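Local coordinates for (S)-ureidoglycine--glyoxylate transaminase (Bacillus subtilis, PDB 3ISL), which catalyses the pyridoxal-phosphate-dependent transfer of an amino group from (S)-ureidoglycine to glyoxylate, giving oxalurate and glycine in purine catabolism, at residues Pro19-Pro24 / Ser370-Asn375. Residues are numbered along the deposited sequence; the frame is centred on the assembly and turned at random.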
ATOM      1  N   PRO A  19     -12.505  -0.720   8.638  1.00 22.90           N
ATOM      2  CA  PRO A  19     -11.970   0.628   8.723  1.00 22.35           C
ATOM      3  C   PRO A  19     -13.040   1.638   9.213  1.00 22.18           C
ATOM      4  O   PRO A  19     -14.221   1.531   8.801  1.00 20.16           O
ATOM      5  CB  PRO A  19     -11.581   0.935   7.264  1.00 23.82           C
ATOM      6  CG  PRO A  19     -12.539   0.068   6.462  1.00 23.84           C
ATOM      7  CD  PRO A  19     -12.684  -1.169   7.246  1.00 22.87           C
ATOM      8  N   VAL A  20     -12.610   2.604  10.047  1.00 18.98           N
ATOM      9  CA  VAL A  20     -13.505   3.576  10.608  1.00 19.74           C
ATOM     10  C   VAL A  20     -13.449   4.956   9.940  1.00 19.31           C
ATOM     11  O   VAL A  20     -12.709   5.161   8.960  1.00 21.19           O
ATOM     12  CB  VAL A  20     -13.308   3.654  12.169  1.00 20.73           C
ATOM     13  CG1 VAL A  20     -13.474   2.231  12.772  1.00 20.39           C
ATOM     14  CG2 VAL A  20     -11.907   4.233  12.519  1.00 17.59           C
ATOM     15  N   GLU A  21     -14.208   5.906  10.439  1.00 20.83           N
ATOM     16  CA  GLU A  21     -14.304   7.223   9.791  1.00 22.01           C
ATOM     17  C   GLU A  21     -12.987   7.935  10.023  1.00 22.05           C
ATOM     18  O   GLU A  21     -12.326   7.748  11.070  1.00 22.10           O
ATOM     19  CB  GLU A  21     -15.400   8.051  10.444  1.00 20.69           C
ATOM     20  CG  GLU A  21     -16.778   7.655  10.158  1.00 22.55           C
ATOM     21  CD  GLU A  21     -17.731   8.240  11.151  1.00 24.57           C
ATOM     22  OE1 GLU A  21     -17.479   9.359  11.699  1.00 22.59           O
ATOM     23  OE2 GLU A  21     -18.735   7.561  11.395  1.00 22.73           O
ATOM     24  N   VAL A  22     -12.604   8.770   9.067  1.00 22.22           N
ATOM     25  CA  VAL A  22     -11.380   9.575   9.122  1.00 20.75           C
ATOM     26  C   VAL A  22     -11.669  10.987   9.611  1.00 21.91           C
ATOM     27  O   VAL A  22     -12.643  11.644   9.093  1.00 20.81           O
ATOM     28  CB  VAL A  22     -10.780   9.565   7.730  1.00 22.79           C
ATOM     29  CG1 VAL A  22      -9.554  10.448   7.607  1.00 20.58           C
ATOM     30  CG2 VAL A  22     -10.366   8.102   7.447  1.00 23.64           C
ATOM     31  N   ASP A  23     -10.845  11.516  10.535  1.00 20.40           N
ATOM     32  CA  ASP A  23     -11.038  12.934  10.915  1.00 24.23           C
ATOM     33  C   ASP A  23     -11.040  13.818   9.643  1.00 25.19           C
ATOM     34  O   ASP A  23     -10.193  13.622   8.760  1.00 25.97           O
ATOM     35  CB  ASP A  23      -9.929  13.433  11.895  1.00 25.60           C
ATOM     36  CG  ASP A  23     -10.261  14.817  12.536  1.00 27.13           C
ATOM     37  OD1 ASP A  23     -10.373  15.831  11.816  1.00 28.65           O
ATOM     38  OD2 ASP A  23     -10.443  14.927  13.765  1.00 24.94           O
ATOM     39  N   PRO A  24     -11.964  14.800   9.564  1.00 25.47           N
ATOM     40  CA  PRO A  24     -12.027  15.748   8.499  1.00 25.75           C
ATOM     41  C   PRO A  24     -10.728  16.498   8.288  1.00 26.27           C
ATOM     42  O   PRO A  24     -10.434  16.842   7.138  1.00 25.00           O
ATOM     43  CB  PRO A  24     -13.145  16.698   8.963  1.00 25.10           C
ATOM     44  CG  PRO A  24     -14.088  15.774   9.578  1.00 26.15           C
ATOM     45  CD  PRO A  24     -13.123  14.995  10.471  1.00 26.48           C
ATOM     46  N   SER A 370     -14.495   7.825  14.908  1.00 21.17           N
ATOM     47  CA  SER A 370     -15.798   7.157  15.157  1.00 22.68           C
ATOM     48  C   SER A 370     -16.183   7.040  16.655  1.00 22.37           C
ATOM     49  O   SER A 370     -17.395   6.816  17.039  1.00 24.88           O
ATOM     50  CB  SER A 370     -15.709   5.748  14.528  1.00 22.08           C
ATOM     51  OG  SER A 370     -15.929   5.822  13.098  1.00 22.22           O
ATOM     52  N   CYS A 371     -15.170   7.179  17.515  1.00 21.52           N
ATOM     53  CA  CYS A 371     -15.375   7.050  18.949  1.00 22.87           C
ATOM     54  C   CYS A 371     -15.810   8.430  19.457  1.00 23.05           C
ATOM     55  O   CYS A 371     -14.985   9.201  20.009  1.00 22.76           O
ATOM     56  CB  CYS A 371     -14.080   6.582  19.632  1.00 22.64           C
ATOM     57  SG  CYS A 371     -14.303   6.302  21.379  1.00 24.94           S
ATOM     58  N   ARG A 372     -17.082   8.775  19.220  1.00 22.50           N
ATOM     59  CA  ARG A 372     -17.541  10.099  19.617  1.00 24.04           C
ATOM     60  C   ARG A 372     -18.992  10.043  19.993  1.00 24.98           C
ATOM     61  O   ARG A 372     -19.740   9.159  19.551  1.00 26.57           O
ATOM     62  CB  ARG A 372     -17.226  11.194  18.564  1.00 23.00           C
ATOM     63  CG  ARG A 372     -18.187  11.195  17.317  1.00 22.13           C
ATOM     64  CD  ARG A 372     -17.647  12.237  16.274  1.00 22.18           C
ATOM     65  NE  ARG A 372     -18.588  12.368  15.160  1.00 24.66           N
ATOM     66  CZ  ARG A 372     -18.529  11.584  14.106  1.00 26.23           C
ATOM     67  NH1 ARG A 372     -17.553  10.669  14.076  1.00 25.94           N
ATOM     68  NH2 ARG A 372     -19.364  11.747  13.066  1.00 24.42           N
ATOM     69  N   LYS A 373     -19.404  10.969  20.861  1.00 27.65           N
ATOM     70  CA  LYS A 373     -20.745  10.855  21.435  1.00 27.19           C
ATOM     71  C   LYS A 373     -21.873  10.808  20.421  1.00 26.21           C
ATOM     72  O   LYS A 373     -22.812  10.048  20.609  1.00 27.19           O
ATOM     73  CB  LYS A 373     -20.991  11.970  22.403  1.00 29.67           C
ATOM     74  CG  LYS A 373     -21.455  13.290  21.781  1.00 34.84           C
ATOM     75  CD  LYS A 373     -21.484  14.392  22.909  1.00 38.53           C
ATOM     76  CE  LYS A 373     -22.519  13.978  23.920  1.00 40.63           C
ATOM     77  NZ  LYS A 373     -22.858  12.561  23.473  1.00 41.43           N
ATOM     78  N   GLU A 374     -21.770  11.554  19.319  1.00 25.65           N
ATOM     79  CA  GLU A 374     -22.820  11.558  18.299  1.00 25.99           C
ATOM     80  C   GLU A 374     -23.042  10.152  17.678  1.00 25.83           C
ATOM     81  O   GLU A 374     -24.206   9.726  17.439  1.00 26.38           O
ATOM     82  CB  GLU A 374     -22.519  12.595  17.172  1.00 25.28           C
ATOM     83  CG  GLU A 374     -22.532  14.072  17.687  1.00 27.75           C
ATOM     84  CD  GLU A 374     -21.131  14.557  18.111  1.00 25.31           C
ATOM     85  OE1 GLU A 374     -20.224  13.746  18.436  1.00 21.74           O
ATOM     86  OE2 GLU A 374     -20.933  15.767  18.103  1.00 29.24           O
ATOM     87  N   ASN A 375     -21.931   9.459  17.414  1.00 24.94           N
ATOM     88  CA  ASN A 375     -21.944   8.129  16.773  1.00 25.21           C
ATOM     89  C   ASN A 375     -22.432   7.084  17.804  1.00 25.62           C
ATOM     90  O   ASN A 375     -23.225   6.169  17.499  1.00 27.29           O
ATOM     91  CB  ASN A 375     -20.542   7.732  16.303  1.00 24.13           C
ATOM     92  CG  ASN A 375     -20.263   8.110  14.944  1.00 24.92           C
ATOM     93  OD1 ASN A 375     -19.399   7.489  14.267  1.00 26.61           O
ATOM     94  ND2 ASN A 375     -20.964   9.121  14.462  1.00 17.45           N
TER
HETATM   95  O   HOH W   1     -20.627   9.806  11.546  1.00 21.31           O
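Glu21 and Ser370 bring their CA atoms closest across the contact, 5.6 Å apart, where the loop 19-24 passes the turn that leads into helix 373-389. A nearly straight bond fastens the two there, Glu21 N to Ser370 OG at 3.2 Å (167°), and the same hydroxyl is also hydrogen-bonded to the carbonyl of Ile14. Val20 sets its CB against Ser370 OG at 3.5 Å. With CG anti to its own carbonyl carbon (chi1 -73°) and the chain extended beyond, Glu21 carries its carboxylate past Ser370 to Arg372, whose side chain it meets at about a right angle. In the salt bridge, Arg372 NH1 to Glu21 OE1 at 2.7 Å, OE1 lies nearly in the guanidinium plane, while NH1 comes to its syn side 24° out of the carboxylate plane; NH2 adds a weak bond to OE1, and NH1 also binds Tyr369 O. A water donates to Glu21 OE2 and accepts from Arg372 NH2, while Ile14 N also binds OE2. Shortening Glu21 to an alanine would probably strip Arg372 of its carboxylate mate and Ile14 N of its acceptor, leaving the guanidinium less firmly fixed in rotation. Arg372 is the N-cap of helix 373-389 and Asp23 that of helix 24-29, so the contact joins two helix lead-ins, with Val20 backbone-bonded to Gln197 next to Lys198, the pyridoxal phosphate lysine, not attached here, and Cys371 packed on helix 288-308.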